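Local coordinates for protein SAP-like pentraxin (PDB 3FLP) that probably acts as a calcium-dependent invertebrate lectin of the pentraxin family, assembling into doubly stacked cyclic heptamers that bind sugar ligands, at residues Y49-I63 and S135-I149. Sequence-based numbering, arbitrary orientation.
Sequences YIFSCATSNQDNQFI and SAGGTVVIGQEQDKI. With CA (calcium ion), chain O; CA (calcium ion), chain P.
With CG anti to the backbone N (chi1 -154°) and the chain then bent at CG, E145 lays its CG methylene over one face of the Y49 ring, 4.0 Å from E145 CG to the ring centroid in a CH-pi contact, and turns its carboxylate toward N60 and the two calcium ions. OE1 and OE2 chelate one ion, and OE1 also bridges to the second. D59 OD2, N60 OD1 (2.3 Å from the first calcium), the backbone O of Q146, D147 OD1 and a water complete that first site; N60 ND2, hydrogen-bonded to Q79 OE1, helps fix which end of the amide faces the metal. D147 mirrors E145 in bridging, its OD1 shared by the two ions and its OD2 bound to the second, which E154 and E157 help to ligate. Metal binding brings close oxygens otherwise expected to repel, such as N60 OD1 and E145 OE2 at 3.2 Å. This paired calcium site of the pentraxin fold, built on one sheet of its lectin-like beta sandwich, illustrates how paired strands, here 49-55 antiparallel to 139-142, can position the loops that follow them to supply ligands to two metals. S52 and V141 form a hydrogen-bonded pair, with V141 N to S52 O at 2.8 Å. On the inward side, V140 CG1 sits over a face of the F51 ring, offset toward its rim, while I142 CD1 touches F51 CD2 at 3.8 Å. Beneath the metals, S52 OG accepts from both Q146 N and Q146 NE2 and donates to a water that in turn reaches D59 O and E145 OE2, a second shell linking sheet to site. Q146 NE2 also donates a hydrogen bond to T139 O (3.0 Å), approaching from the opposite face of that carbonyl to A54 N, and Q146 OE1 accepts from G150 N.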
ATOM      1  N   TYR A  49      10.606  51.501   4.760  1.00  9.59           N
ATOM      2  CA  TYR A  49      11.504  50.656   3.974  1.00  9.64           C
ATOM      3  C   TYR A  49      11.618  49.291   4.628  1.00  9.66           C
ATOM      4  O   TYR A  49      11.933  49.181   5.814  1.00  8.71           O
ATOM      5  CB  TYR A  49      12.881  51.313   3.842  1.00 10.31           C
ATOM      6  CG  TYR A  49      12.813  52.560   3.006  1.00 10.48           C
ATOM      7  CD1 TYR A  49      12.308  53.746   3.533  1.00 10.29           C
ATOM      8  CD2 TYR A  49      13.153  52.528   1.651  1.00 11.21           C
ATOM      9  CE1 TYR A  49      12.132  54.872   2.732  1.00 12.28           C
ATOM     10  CE2 TYR A  49      12.981  53.645   0.839  1.00 13.29           C
ATOM     11  CZ  TYR A  49      12.469  54.812   1.387  1.00 12.71           C
ATOM     12  OH  TYR A  49      12.281  55.910   0.586  1.00 13.70           O
ATOM     13  N   ILE A  50      11.359  48.251   3.841  1.00  9.77           N
ATOM     14  CA  ILE A  50      11.380  46.881   4.337  1.00  8.92           C
ATOM     15  C   ILE A  50      12.724  46.181   4.185  1.00  8.83           C
ATOM     16  O   ILE A  50      13.324  45.751   5.169  1.00  9.98           O
ATOM     17  CB  ILE A  50      10.290  46.048   3.621  1.00  8.52           C
ATOM     18  CG1 ILE A  50       8.925  46.700   3.857  1.00  8.63           C
ATOM     19  CG2 ILE A  50      10.287  44.614   4.135  1.00  7.80           C
ATOM     20  CD1 ILE A  50       7.805  46.092   3.051  1.00 10.01           C
ATOM     21  N   PHE A  51      13.180  46.062   2.944  1.00  7.91           N
ATOM     22  CA  PHE A  51      14.443  45.402   2.621  1.00  7.14           C
ATOM     23  C   PHE A  51      15.469  46.451   2.179  1.00  7.33           C
ATOM     24  O   PHE A  51      15.278  47.139   1.181  1.00  6.87           O
ATOM     25  CB  PHE A  51      14.179  44.370   1.512  1.00  6.28           C
ATOM     26  CG  PHE A  51      15.373  43.542   1.120  1.00  5.31           C
ATOM     27  CD1 PHE A  51      16.331  44.041   0.239  1.00  3.82           C
ATOM     28  CD2 PHE A  51      15.509  42.238   1.587  1.00  5.76           C
ATOM     29  CE1 PHE A  51      17.401  43.251  -0.173  1.00  2.92           C
ATOM     30  CE2 PHE A  51      16.580  41.437   1.178  1.00  4.50           C
ATOM     31  CZ  PHE A  51      17.525  41.943   0.298  1.00  3.34           C
ATOM     32  N   SER A  52      16.554  46.563   2.934  1.00  8.55           N
ATOM     33  CA  SER A  52      17.613  47.531   2.652  1.00  8.74           C
ATOM     34  C   SER A  52      18.969  46.849   2.477  1.00  8.98           C
ATOM     35  O   SER A  52      19.431  46.138   3.368  1.00  8.92           O
ATOM     36  CB  SER A  52      17.687  48.550   3.802  1.00  8.61           C
ATOM     37  OG  SER A  52      18.872  49.329   3.755  1.00  7.95           O
ATOM     38  N   CYS A  53      19.598  47.070   1.325  1.00  9.14           N
ATOM     39  CA  CYS A  53      20.903  46.488   1.031  1.00 10.20           C
ATOM     40  C   CYS A  53      21.933  47.593   0.799  1.00 11.58           C
ATOM     41  O   CYS A  53      21.727  48.482  -0.024  1.00 11.57           O
ATOM     42  CB  CYS A  53      20.827  45.598  -0.207  1.00 10.93           C
ATOM     43  SG  CYS A  53      22.409  44.830  -0.617  1.00 13.60           S
ATOM     44  N   ALA A  54      23.049  47.524   1.517  1.00 12.01           N
ATOM     45  CA  ALA A  54      24.078  48.541   1.393  1.00 13.36           C
ATOM     46  C   ALA A  54      25.501  48.000   1.314  1.00 14.46           C
ATOM     47  O   ALA A  54      25.830  47.003   1.955  1.00 14.30           O
ATOM     48  CB  ALA A  54      23.974  49.503   2.567  1.00 14.36           C
ATOM     49  N   THR A  55      26.333  48.669   0.516  1.00 15.14           N
ATOM     50  CA  THR A  55      27.745  48.319   0.380  1.00 17.45           C
ATOM     51  C   THR A  55      28.540  49.512   0.913  1.00 18.77           C
ATOM     52  O   THR A  55      27.976  50.581   1.146  1.00 18.52           O
ATOM     53  CB  THR A  55      28.152  48.051  -1.090  1.00 17.01           C
ATOM     54  OG1 THR A  55      27.769  49.161  -1.916  1.00 16.07           O
ATOM     55  CG2 THR A  55      27.498  46.775  -1.597  1.00 17.53           C
ATOM     56  N   SER A  56      29.843  49.340   1.106  1.00 20.78           N
ATOM     57  CA  SER A  56      30.676  50.423   1.641  1.00 23.50           C
ATOM     58  C   SER A  56      30.575  51.739   0.860  1.00 23.20           C
ATOM     59  O   SER A  56      30.533  52.818   1.452  1.00 23.17           O
ATOM     60  CB  SER A  56      32.142  49.983   1.706  1.00 23.04           C
ATOM     61  OG  SER A  56      32.615  49.612   0.421  1.00 28.03           O
ATOM     62  N   ASN A  57      30.514  51.638  -0.461  1.00 22.45           N
ATOM     63  CA  ASN A  57      30.441  52.804  -1.338  1.00 23.59           C
ATOM     64  C   ASN A  57      29.023  53.240  -1.716  1.00 22.22           C
ATOM     65  O   ASN A  57      28.841  54.286  -2.342  1.00 21.29           O
ATOM     66  CB  ASN A  57      31.179  52.486  -2.635  1.00 27.26           C
ATOM     67  CG  ASN A  57      30.576  51.276  -3.354  1.00 31.25           C
ATOM     68  OD1 ASN A  57      30.538  50.167  -2.805  1.00 31.85           O
ATOM     69  ND2 ASN A  57      30.091  51.488  -4.579  1.00 33.40           N
ATOM     70  N   GLN A  58      28.023  52.439  -1.360  1.00 18.90           N
ATOM     71  CA  GLN A  58      26.645  52.753  -1.732  1.00 16.95           C
ATOM     72  C   GLN A  58      25.644  52.212  -0.720  1.00 15.79           C
ATOM     73  O   GLN A  58      25.297  51.032  -0.749  1.00 15.35           O
ATOM     74  CB  GLN A  58      26.349  52.165  -3.120  1.00 15.61           C
ATOM     75  CG  GLN A  58      24.924  52.367  -3.633  1.00 15.85           C
ATOM     76  CD  GLN A  58      24.486  53.817  -3.588  1.00 15.35           C
ATOM     77  OE1 GLN A  58      23.971  54.287  -2.577  1.00 12.86           O
ATOM     78  NE2 GLN A  58      24.707  54.539  -4.685  1.00 15.65           N
ATOM     79  N   ASP A  59      25.172  53.080   0.168  1.00 13.43           N
ATOM     80  CA  ASP A  59      24.220  52.661   1.186  1.00 14.35           C
ATOM     81  C   ASP A  59      22.839  52.338   0.614  1.00 13.76           C
ATOM     82  O   ASP A  59      22.017  51.705   1.281  1.00 12.02           O
ATOM     83  CB  ASP A  59      24.099  53.732   2.288  1.00 14.42           C
ATOM     84  CG  ASP A  59      23.570  55.072   1.776  1.00 16.34           C
ATOM     85  OD1 ASP A  59      24.124  55.612   0.789  1.00 16.66           O
ATOM     86  OD2 ASP A  59      22.605  55.596   2.379  1.00 14.87           O
ATOM     87  N   ASN A  60      22.599  52.756  -0.627  1.00 11.92           N
ATOM     88  CA  ASN A  60      21.314  52.531  -1.280  1.00 11.22           C
ATOM     89  C   ASN A  60      21.403  51.632  -2.519  1.00  9.84           C
ATOM     90  O   ASN A  60      20.927  51.993  -3.593  1.00  9.30           O
ATOM     91  CB  ASN A  60      20.695  53.887  -1.649  1.00 11.49           C
ATOM     92  CG  ASN A  60      20.298  54.711  -0.421  1.00 12.65           C
ATOM     93  OD1 ASN A  60      20.770  54.458   0.694  1.00 11.96           O
ATOM     94  ND2 ASN A  60      19.434  55.706  -0.625  1.00  8.48           N
ATOM     95  N   GLN A  61      22.008  50.461  -2.364  1.00  9.63           N
ATOM     96  CA  GLN A  61      22.149  49.525  -3.477  1.00 10.20           C
ATOM     97  C   GLN A  61      20.804  48.974  -3.947  1.00 10.31           C
ATOM     98  O   GLN A  61      20.523  48.923  -5.144  1.00 11.59           O
ATOM     99  CB  GLN A  61      23.072  48.365  -3.073  1.00  9.97           C
ATOM    100  CG  GLN A  61      24.554  48.699  -3.141  1.00  9.40           C
ATOM    101  CD  GLN A  61      25.094  48.673  -4.567  1.00 10.46           C
ATOM    102  OE1 GLN A  61      24.333  48.637  -5.539  1.00 11.42           O
ATOM    103  NE2 GLN A  61      26.415  48.693  -4.698  1.00 10.73           N
ATOM    104  N   PHE A  62      19.969  48.576  -2.999  1.00  9.76           N
ATOM    105  CA  PHE A  62      18.664  48.014  -3.326  1.00  9.13           C
ATOM    106  C   PHE A  62      17.756  48.212  -2.119  1.00  8.67           C
ATOM    107  O   PHE A  62      18.070  47.753  -1.025  1.00  7.82           O
ATOM    108  CB  PHE A  62      18.840  46.532  -3.648  1.00  8.07           C
ATOM    109  CG  PHE A  62      17.618  45.880  -4.193  1.00  6.44           C
ATOM    110  CD1 PHE A  62      16.603  45.458  -3.347  1.00  4.76           C
ATOM    111  CD2 PHE A  62      17.486  45.668  -5.560  1.00  4.90           C
ATOM    112  CE1 PHE A  62      15.475  44.830  -3.852  1.00  2.89           C
ATOM    113  CE2 PHE A  62      16.364  45.041  -6.070  1.00  4.02           C
ATOM    114  CZ  PHE A  62      15.359  44.623  -5.213  1.00  4.43           C
ATOM    115  N   ILE A  63      16.645  48.917  -2.305  1.00  8.42           N
ATOM    116  CA  ILE A  63      15.741  49.157  -1.189  1.00  9.04           C
ATOM    117  C   ILE A  63      14.283  49.060  -1.599  1.00  9.52           C
ATOM    118  O   ILE A  63      13.846  49.709  -2.554  1.00 10.32           O
ATOM    119  CB  ILE A  63      15.954  50.552  -0.554  1.00  9.83           C
ATOM    120  CG1 ILE A  63      17.287  51.153  -1.010  1.00 10.97           C
ATOM    121  CG2 ILE A  63      15.947  50.426   0.960  1.00  7.91           C
ATOM    122  CD1 ILE A  63      17.510  52.564  -0.515  1.00 11.72           C
ATOM    123  N   SER A 135      27.274  45.373  -6.514  1.00 17.30           N
ATOM    124  CA  SER A 135      28.585  44.859  -6.156  1.00 18.35           C
ATOM    125  C   SER A 135      28.513  43.898  -4.972  1.00 17.46           C
ATOM    126  O   SER A 135      27.629  44.003  -4.121  1.00 17.56           O
ATOM    127  CB  SER A 135      29.539  46.020  -5.859  1.00 20.38           C
ATOM    128  OG  SER A 135      28.852  47.081  -5.227  1.00 23.96           O
ATOM    129  N   ALA A 136      29.447  42.954  -4.944  1.00 15.63           N
ATOM    130  CA  ALA A 136      29.522  41.939  -3.904  1.00 16.62           C
ATOM    131  C   ALA A 136      29.723  42.525  -2.516  1.00 16.12           C
ATOM    132  O   ALA A 136      30.332  43.585  -2.361  1.00 17.19           O
ATOM    133  CB  ALA A 136      30.663  40.975  -4.216  1.00 16.30           C
ATOM    134  N   GLY A 137      29.208  41.829  -1.509  1.00 13.97           N
ATOM    135  CA  GLY A 137      29.381  42.282  -0.139  1.00 12.09           C
ATOM    136  C   GLY A 137      28.278  43.140   0.445  1.00 11.16           C
ATOM    137  O   GLY A 137      28.495  43.826   1.438  1.00  9.73           O
ATOM    138  N   GLY A 138      27.094  43.103  -0.157  1.00 11.10           N
ATOM    139  CA  GLY A 138      25.993  43.905   0.349  1.00  9.80           C
ATOM    140  C   GLY A 138      25.435  43.400   1.670  1.00 10.04           C
ATOM    141  O   GLY A 138      25.186  42.206   1.830  1.00 10.29           O
ATOM    142  N   THR A 139      25.244  44.318   2.616  1.00  8.52           N
ATOM    143  CA  THR A 139      24.703  43.999   3.933  1.00  7.81           C
ATOM    144  C   THR A 139      23.200  44.246   3.903  1.00  7.89           C
ATOM    145  O   THR A 139      22.753  45.324   3.506  1.00  6.83           O
ATOM    146  CB  THR A 139      25.323  44.904   5.040  1.00  8.17           C
ATOM    147  OG1 THR A 139      26.718  44.608   5.179  1.00 10.64           O
ATOM    148  CG2 THR A 139      24.643  44.673   6.376  1.00  6.51           C
ATOM    149  N   VAL A 140      22.421  43.255   4.331  1.00  7.23           N
ATOM    150  CA  VAL A 140      20.965  43.387   4.340  1.00  6.18           C
ATOM    151  C   VAL A 140      20.377  43.673   5.721  1.00  7.43           C
ATOM    152  O   VAL A 140      20.654  42.962   6.694  1.00  7.00           O
ATOM    153  CB  VAL A 140      20.268  42.106   3.801  1.00  6.22           C
ATOM    154  CG1 VAL A 140      18.750  42.242   3.928  1.00  2.35           C
ATOM    155  CG2 VAL A 140      20.649  41.869   2.348  1.00  5.42           C
ATOM    156  N   VAL A 141      19.564  44.724   5.794  1.00  6.16           N
ATOM    157  CA  VAL A 141      18.881  45.095   7.030  1.00  6.27           C
ATOM    158  C   VAL A 141      17.387  45.096   6.733  1.00  6.05           C
ATOM    159  O   VAL A 141      16.965  45.542   5.662  1.00  7.10           O
ATOM    160  CB  VAL A 141      19.277  46.509   7.523  1.00  6.09           C
ATOM    161  CG1 VAL A 141      18.238  47.022   8.499  1.00  5.40           C
ATOM    162  CG2 VAL A 141      20.635  46.466   8.215  1.00  5.97           C
ATOM    163  N   ILE A 142      16.591  44.590   7.670  1.00  6.29           N
ATOM    164  CA  ILE A 142      15.143  44.548   7.502  1.00  5.03           C
ATOM    165  C   ILE A 142      14.461  45.475   8.508  1.00  5.75           C
ATOM    166  O   ILE A 142      14.782  45.455   9.696  1.00  4.27           O
ATOM    167  CB  ILE A 142      14.585  43.118   7.720  1.00  4.71           C
ATOM    168  CG1 ILE A 142      15.277  42.124   6.781  1.00  5.84           C
ATOM    169  CG2 ILE A 142      13.080  43.102   7.478  1.00  4.46           C
ATOM    170  CD1 ILE A 142      15.031  42.368   5.315  1.00  3.93           C
ATOM    171  N   GLY A 143      13.528  46.292   8.025  1.00  6.14           N
ATOM    172  CA  GLY A 143      12.794  47.174   8.917  1.00  7.97           C
ATOM    173  C   GLY A 143      13.321  48.586   9.077  1.00  9.22           C
ATOM    174  O   GLY A 143      12.627  49.447   9.628  1.00  9.69           O
ATOM    175  N   GLN A 144      14.546  48.829   8.617  1.00  8.42           N
ATOM    176  CA  GLN A 144      15.146  50.155   8.702  1.00  8.05           C
ATOM    177  C   GLN A 144      15.888  50.438   7.394  1.00  9.48           C
ATOM    178  O   GLN A 144      16.226  49.516   6.656  1.00  9.32           O
ATOM    179  CB  GLN A 144      16.141  50.243   9.876  1.00  7.31           C
ATOM    180  CG  GLN A 144      15.587  49.970  11.279  1.00  4.64           C
ATOM    181  CD  GLN A 144      14.561  51.005  11.749  1.00  4.86           C
ATOM    182  OE1 GLN A 144      14.556  52.151  11.301  1.00  7.20           O
ATOM    183  NE2 GLN A 144      13.704  50.605  12.671  1.00  3.98           N
ATOM    184  N   GLU A 145      16.137  51.716   7.118  1.00  9.24           N
ATOM    185  CA  GLU A 145      16.843  52.140   5.913  1.00  9.91           C
ATOM    186  C   GLU A 145      18.278  52.488   6.327  1.00  9.85           C
ATOM    187  O   GLU A 145      18.480  53.342   7.188  1.00 10.98           O
ATOM    188  CB  GLU A 145      16.133  53.374   5.338  1.00  9.98           C
ATOM    189  CG  GLU A 145      16.294  53.616   3.833  1.00 10.66           C
ATOM    190  CD  GLU A 145      17.654  54.170   3.451  1.00 12.28           C
ATOM    191  OE1 GLU A 145      18.060  55.210   4.016  1.00 12.01           O
ATOM    192  OE2 GLU A 145      18.313  53.567   2.575  1.00 12.90           O
ATOM    193  N   GLN A 146      19.268  51.824   5.735  1.00 10.09           N
ATOM    194  CA  GLN A 146      20.676  52.083   6.073  1.00  9.99           C
ATOM    195  C   GLN A 146      21.276  53.305   5.374  1.00 10.66           C
ATOM    196  O   GLN A 146      21.073  53.506   4.174  1.00  9.20           O
ATOM    197  CB  GLN A 146      21.557  50.885   5.699  1.00  9.39           C
ATOM    198  CG  GLN A 146      21.192  49.551   6.325  1.00  8.93           C
ATOM    199  CD  GLN A 146      21.959  48.394   5.690  1.00 10.03           C
ATOM    200  OE1 GLN A 146      23.116  48.137   6.028  1.00 10.45           O
ATOM    201  NE2 GLN A 146      21.316  47.703   4.747  1.00  8.20           N
ATOM    202  N   ASP A 147      22.012  54.115   6.133  1.00 11.88           N
ATOM    203  CA  ASP A 147      22.713  55.273   5.581  1.00 13.32           C
ATOM    204  C   ASP A 147      24.196  54.971   5.763  1.00 14.20           C
ATOM    205  O   ASP A 147      25.070  55.729   5.345  1.00 13.35           O
ATOM    206  CB  ASP A 147      22.327  56.566   6.301  1.00 12.21           C
ATOM    207  CG  ASP A 147      20.982  57.088   5.854  1.00 11.75           C
ATOM    208  OD1 ASP A 147      20.588  56.782   4.708  1.00 12.76           O
ATOM    209  OD2 ASP A 147      20.321  57.810   6.631  1.00 13.01           O
ATOM    210  N   LYS A 148      24.446  53.831   6.399  1.00 15.15           N
ATOM    211  CA  LYS A 148      25.785  53.312   6.645  1.00 17.53           C
ATOM    212  C   LYS A 148      25.575  51.814   6.850  1.00 17.84           C
ATOM    213  O   LYS A 148      24.464  51.380   7.179  1.00 16.56           O
ATOM    214  CB  LYS A 148      26.417  53.932   7.894  1.00 18.43           C
ATOM    215  CG  LYS A 148      25.626  53.686   9.159  1.00 24.10           C
ATOM    216  CD  LYS A 148      26.495  53.760  10.415  1.00 28.08           C
ATOM    217  CE  LYS A 148      27.137  55.120  10.596  1.00 28.87           C
ATOM    218  NZ  LYS A 148      27.826  55.194  11.914  1.00 31.92           N
ATOM    219  N   ILE A 149      26.618  51.019   6.642  1.00 17.53           N
ATOM    220  CA  ILE A 149      26.486  49.573   6.815  1.00 17.55           C
ATOM    221  C   ILE A 149      25.936  49.211   8.198  1.00 16.52           C
ATOM    222  O   ILE A 149      26.572  49.466   9.218  1.00 15.78           O
ATOM    223  CB  ILE A 149      27.836  48.857   6.639  1.00 17.93           C
ATOM    224  CG1 ILE A 149      28.395  49.135   5.242  1.00 19.22           C
ATOM    225  CG2 ILE A 149      27.661  47.360   6.878  1.00 16.06           C
ATOM    226  CD1 ILE A 149      27.429  48.801   4.118  1.00 19.73           C
TER
HETATM  227 CA    CA O 301      20.263  55.291   2.824  1.00 11.87          CA
HETATM  228 CA    CA P 302      18.211  57.209   5.554  1.00 15.10          CA
HETATM  229  O   HOH W   1      19.459  51.227   2.018  1.00  8.42           O
HETATM  230  O   HOH W   2      28.218  45.492   3.378  1.00  4.55           O
HETATM  231  O   HOH W   3      19.125  57.184   2.029  1.00  3.59           O
HETATM  232  O   HOH W   4      18.276  55.886   7.513  1.00  6.35           O
HETATM  233  O   HOH W   5      17.474  58.401   3.650  1.00 13.12           O